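Local coordinates for BH2092 protein (Bacillus halodurans, PDB 3NHV) that is of unknown function but carries a rhodanese-like domain, so it may act in sulfur transfer, at residues G107-Y110 with W111-N115; T77-G81 with P82-G86. All coordinates share one frame; numbering follows the deposited sequence.

In the fold
Contact 2 (77-86) carries the chain from strand 74-78 round a disulfide-closed loop to the start of helix 86-96, the place where rhodanese domains carry their active-site loop. Contact 1 (107-115) spans helix 107-113 and the two residues after it; the helix follows strand 100-105 and packs against that loop. Their centres lie about 12 Å apart, yet they touch directly. Probable hydrogen bonds run from Ile108 N to Cys79 O (3.2 Å) and from Glu109 N to Trp80 O (2.9 Å), tying the helix start to the loop backbone, while Glu109 OE2 packs on Pro82 CD at 3.4 Å. Both contacts also meet a neighbouring subunit, so the presumed active-site loop lies close to the trimer interface.

Contact 1: residues G107-Y110 with W111-N115; sequences GIEY and WRKEN
Lys113 runs its extended chain across one face of the Tyr110 ring and ends beside the Glu109 carboxylate. Its CD sits 4.0 Å above the Tyr110 plane, displaced toward the rim, in a CH-pi contact. Further out, NZ lies 4.4 Å from the ring centroid in an off-centre cation-pi contact. The same NZ makes a salt bridge to Glu109 OE1 (2.9 Å) on that oxygen's anti lone pair. Both chains are extended, and with Glu109 CG opposite its own backbone N (chi1 172°) they lie side by side and point the same way, one helical turn apart. Glu109 OE1 is shared between this ammonium and Tyr110 OH of a neighbouring subunit, while Tyr110 OH bonds Glu109 OE1 of the other neighbour. An alanine in place of Lys113 would probably strip one ring face of its alkyl cover and leave the Glu109 carboxylate without its positive mate. Glu114, the first residue past the helix, gives its N to Tyr110 O (2.9 Å) from above the carbonyl plane. Its side chain folds back over that oxygen, with the carboxylate turned 62° from the tyrosine ring. Round the helix, Arg112 lays CD against Ile108 CG1 (4.0 Å); beyond a bend at chi3 (63°) its guanidinium bonds the Asp127 and Ala126 carbonyls. The helix follows strand 100-105, turns Trp111 onto Ile20 and Leu23 of helix 20-28, and presents Tyr110 to the other two subunits.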
loop_
_atom_site.group_PDB
_atom_site.type_symbol
_atom_site.label_atom_id
_atom_site.label_comp_id
_atom_site.label_asym_id
_atom_site.label_seq_id
_atom_site.Cartn_x
_atom_site.Cartn_y
_atom_site.Cartn_z
ATOM N N GLY B 107 8.734 -2.503 1.744
ATOM C CA GLY B 107 9.657 -2.785 2.827
ATOM C C GLY B 107 10.537 -3.982 2.526
ATOM O O GLY B 107 10.729 -4.350 1.365
ATOM N N ILE B 108 11.071 -4.600 3.574
ATOM C CA ILE B 108 11.941 -5.748 3.410
ATOM C C ILE B 108 11.105 -6.987 3.141
ATOM O O ILE B 108 11.591 -7.976 2.604
ATOM C CB ILE B 108 12.813 -5.966 4.670
ATOM C CG1 ILE B 108 13.882 -7.028 4.394
ATOM C CG2 ILE B 108 11.940 -6.368 5.851
ATOM C CD1 ILE B 108 14.924 -7.149 5.497
ATOM N N GLU B 109 9.837 -6.925 3.517
ATOM C CA GLU B 109 8.959 -8.043 3.290
ATOM C C GLU B 109 8.911 -8.373 1.800
ATOM O O GLU B 109 9.228 -9.485 1.394
ATOM C CB GLU B 109 7.557 -7.730 3.784
ATOM C CG GLU B 109 6.574 -8.802 3.398
ATOM C CD GLU B 109 5.151 -8.423 3.697
ATOM O OE1 GLU B 109 4.251 -9.130 3.200
ATOM O OE2 GLU B 109 4.937 -7.429 4.428
ATOM N N TYR B 110 8.526 -7.411 0.975
ATOM C CA TYR B 110 8.452 -7.674 -0.451
ATOM C C TYR B 110 9.814 -7.733 -1.130
ATOM O O TYR B 110 9.933 -8.216 -2.255
ATOM C CB TYR B 110 7.524 -6.657 -1.124
ATOM C CG TYR B 110 6.077 -7.111 -1.106
ATOM C CD1 TYR B 110 5.560 -7.903 -2.142
ATOM C CD2 TYR B 110 5.240 -6.823 -0.020
ATOM C CE1 TYR B 110 4.253 -8.402 -2.093
ATOM C CE2 TYR B 110 3.929 -7.320 0.035
ATOM C CZ TYR B 110 3.450 -8.108 -1.003
ATOM O OH TYR B 110 2.175 -8.617 -0.947
ATOM N N TRP B 111 10.850 -7.266 -0.443
ATOM C CA TRP B 111 12.193 -7.318 -1.004
ATOM C C TRP B 111 12.621 -8.776 -1.037
ATOM O O TRP B 111 13.204 -9.251 -2.017
ATOM C CB TRP B 111 13.166 -6.512 -0.150
ATOM C CG TRP B 111 14.575 -6.775 -0.501
ATOM C CD1 TRP B 111 15.375 -7.755 0.007
ATOM C CD2 TRP B 111 15.345 -6.106 -1.505
ATOM N NE1 TRP B 111 16.595 -7.742 -0.621
ATOM C CE2 TRP B 111 16.606 -6.741 -1.552
ATOM C CE3 TRP B 111 15.091 -5.036 -2.370
ATOM C CZ2 TRP B 111 17.614 -6.338 -2.435
ATOM C CZ3 TRP B 111 16.093 -4.633 -3.250
ATOM C CH2 TRP B 111 17.339 -5.284 -3.276
ATOM N N ARG B 112 12.317 -9.484 0.044
ATOM C CA ARG B 112 12.651 -10.892 0.153
ATOM C C ARG B 112 11.706 -11.725 -0.716
ATOM O O ARG B 112 12.140 -12.669 -1.368
ATOM C CB ARG B 112 12.582 -11.334 1.622
ATOM C CG ARG B 112 13.632 -10.681 2.523
ATOM C CD ARG B 112 13.325 -10.930 3.988
ATOM N NE ARG B 112 13.367 -12.353 4.308
ATOM C CZ ARG B 112 12.955 -12.885 5.455
ATOM N NH1 ARG B 112 12.462 -12.120 6.420
ATOM N NH2 ARG B 112 13.040 -14.193 5.637
ATOM N N LYS B 113 10.422 -11.376 -0.740
ATOM C CA LYS B 113 9.470 -12.111 -1.572
ATOM C C LYS B 113 9.885 -12.018 -3.040
ATOM O O LYS B 113 9.744 -12.976 -3.794
ATOM C CB LYS B 113 8.051 -11.560 -1.414
ATOM C CG LYS B 113 7.303 -12.067 -0.184
ATOM C CD LYS B 113 5.887 -11.500 -0.130
ATOM C CE LYS B 113 5.174 -11.878 1.164
ATOM N NZ LYS B 113 3.830 -11.227 1.303
ATOM N N GLU B 114 10.402 -10.866 -3.446
ATOM C CA GLU B 114 10.828 -10.706 -4.823
ATOM C C GLU B 114 12.218 -11.309 -5.042
ATOM O O GLU B 114 12.952 -10.923 -5.955
ATOM C CB GLU B 114 10.778 -9.228 -5.220
ATOM C CG GLU B 114 9.363 -8.785 -5.581
ATOM C CD GLU B 114 9.203 -7.281 -5.680
ATOM O OE1 GLU B 114 10.068 -6.621 -6.296
ATOM O OE2 GLU B 114 8.192 -6.756 -5.153
ATOM N N ASN B 115 12.556 -12.277 -4.189
ATOM C CA ASN B 115 13.830 -12.988 -4.243
ATOM C C ASN B 115 15.040 -12.091 -4.073
ATOM O O ASN B 115 15.965 -12.145 -4.871
ATOM C CB ASN B 115 13.961 -13.740 -5.567
ATOM C CG ASN B 115 14.627 -15.087 -5.403
ATOM O OD1 ASN B 115 14.206 -15.889 -4.568
ATOM N ND2 ASN B 115 15.660 -15.351 -6.198
#

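Contact 2: residues T77-G81 with P82-G86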
loop_
_atom_site.group_PDB
_atom_site.type_symbol
_atom_site.label_atom_id
_atom_site.label_comp_id
_atom_site.label_asym_id
_atom_site.label_seq_id
_atom_site.Cartn_x
_atom_site.Cartn_y
_atom_site.Cartn_z
ATOM N N THR B 77 14.260 5.186 2.925
ATOM C CA THR B 77 13.894 4.522 4.166
ATOM C C THR B 77 13.036 3.303 3.910
ATOM O O THR B 77 12.277 3.271 2.949
ATOM C CB THR B 77 13.098 5.467 5.083
ATOM O OG1 THR B 77 11.869 5.822 4.438
ATOM C CG2 THR B 77 13.894 6.737 5.363
ATOM N N TYR B 78 13.153 2.296 4.768
ATOM C CA TYR B 78 12.319 1.116 4.616
ATOM C C TYR B 78 12.026 0.496 5.975
ATOM O O TYR B 78 12.884 0.477 6.860
ATOM C CB TYR B 78 12.972 0.099 3.666
ATOM C CG TYR B 78 14.062 -0.759 4.268
ATOM C CD1 TYR B 78 13.752 -1.868 5.049
ATOM C CD2 TYR B 78 15.404 -0.476 4.032
ATOM C CE1 TYR B 78 14.748 -2.675 5.570
ATOM C CE2 TYR B 78 16.408 -1.275 4.549
ATOM C CZ TYR B 78 16.077 -2.374 5.315
ATOM O OH TYR B 78 17.076 -3.185 5.806
ATOM N N CYS B 79 10.793 0.029 6.139
ATOM C CA CYS B 79 10.348 -0.606 7.371
ATOM C C CYS B 79 10.049 -2.060 7.027
ATOM O O CYS B 79 10.590 -2.588 6.064
ATOM C CB CYS B 79 9.091 0.084 7.920
ATOM S SG CYS B 79 8.331 -0.796 9.338
ATOM N N TRP B 80 9.191 -2.712 7.800
ATOM C CA TRP B 80 8.870 -4.099 7.531
ATOM C C TRP B 80 8.160 -4.304 6.212
ATOM O O TRP B 80 8.628 -5.068 5.371
ATOM C CB TRP B 80 8.024 -4.690 8.652
ATOM C CG TRP B 80 8.799 -4.914 9.896
ATOM C CD1 TRP B 80 8.983 -4.029 10.920
ATOM C CD2 TRP B 80 9.539 -6.088 10.241
ATOM N NE1 TRP B 80 9.793 -4.582 11.882
ATOM C CE2 TRP B 80 10.151 -5.844 11.490
ATOM C CE3 TRP B 80 9.751 -7.321 9.613
ATOM C CZ2 TRP B 80 10.953 -6.790 12.130
ATOM C CZ3 TRP B 80 10.554 -8.266 10.250
ATOM C CH2 TRP B 80 11.146 -7.991 11.496
ATOM N N GLY B 81 7.032 -3.624 6.033
ATOM C CA GLY B 81 6.271 -3.766 4.802
ATOM C C GLY B 81 5.090 -2.816 4.649
ATOM O O GLY B 81 5.035 -1.771 5.304
ATOM N N PRO B 82 4.116 -3.168 3.793
ATOM C CA PRO B 82 2.899 -2.401 3.491
ATOM C C PRO B 82 2.107 -1.927 4.702
ATOM O O PRO B 82 1.543 -0.837 4.702
ATOM C CB PRO B 82 2.077 -3.374 2.647
ATOM C CG PRO B 82 3.109 -4.183 1.970
ATOM C CD PRO B 82 4.107 -4.452 3.070
ATOM N N ALA B 83 2.063 -2.766 5.727
ATOM C CA ALA B 83 1.309 -2.447 6.932
ATOM C C ALA B 83 2.100 -1.642 7.955
ATOM O O ALA B 83 1.752 -1.624 9.134
ATOM C CB ALA B 83 0.799 -3.732 7.572
ATOM N N CYS B 84 3.154 -0.970 7.514
ATOM C CA CYS B 84 3.963 -0.199 8.439
ATOM C C CYS B 84 4.037 1.277 8.053
ATOM O O CYS B 84 3.951 1.625 6.876
ATOM C CB CYS B 84 5.368 -0.816 8.526
ATOM S SG CYS B 84 6.514 0.082 9.629
ATOM N N ASN B 85 4.183 2.136 9.060
ATOM C CA ASN B 85 4.273 3.588 8.887
ATOM C C ASN B 85 5.685 4.075 9.184
ATOM O O ASN B 85 5.997 5.254 8.992
ATOM C CB ASN B 85 3.321 4.297 9.855
ATOM C CG ASN B 85 1.934 4.483 9.283
ATOM O OD1 ASN B 85 1.524 3.745 8.385
ATOM N ND2 ASN B 85 1.197 5.463 9.805
ATOM N N GLY B 86 6.523 3.165 9.674
ATOM C CA GLY B 86 7.891 3.508 10.021
ATOM C C GLY B 86 8.633 4.349 9.005
ATOM O O GLY B 86 9.134 5.427 9.324
#
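The flat carbonyl group of Gly81 receives Cys84 N from above its plane, 45° out of it, in a hydrogen bond of 3.0 Å between Cys84 N and Gly81 O that closes a type I turn from Gly81 to Cys84. Next along the chain, the Gly81-Pro82 peptide is trans, with Pro82 CD 2.9 Å from Gly81 CA; a beta carbon on Gly81 would probably clash with Pro82 CD. Pro82 packs on Tyr110 of helix 107-113 and on Tyr110 of a neighbouring subunit. The indole of Trp80 makes a cation-pi contact with Arg40, and its rings meet those of Trp130. The loop joins strand 74-78 to helix 86-96, the strand-loop-helix unit that bears the active-site loop in rhodanese domains. Here a disulfide, Cys79 SG to Cys84 SG at 2.0 Å, ties the start of the loop to a point two residues before Gly86. Both sulfurs lie anti to the backbone N (chi1 172° at Cys79), and the S-S torsion of 87° is close to the relaxed right angle. In this crystal the Cys79 sulfur is therefore not a thiol. Cys79 CB also comes within 4.2 Å of Gly86 CA at the helix start, where a beta carbon on Gly86 would probably crowd the Cys79 sulfur. Cys84 CB rests on the turn carbonyl, 3.4 Å from Gly81 O.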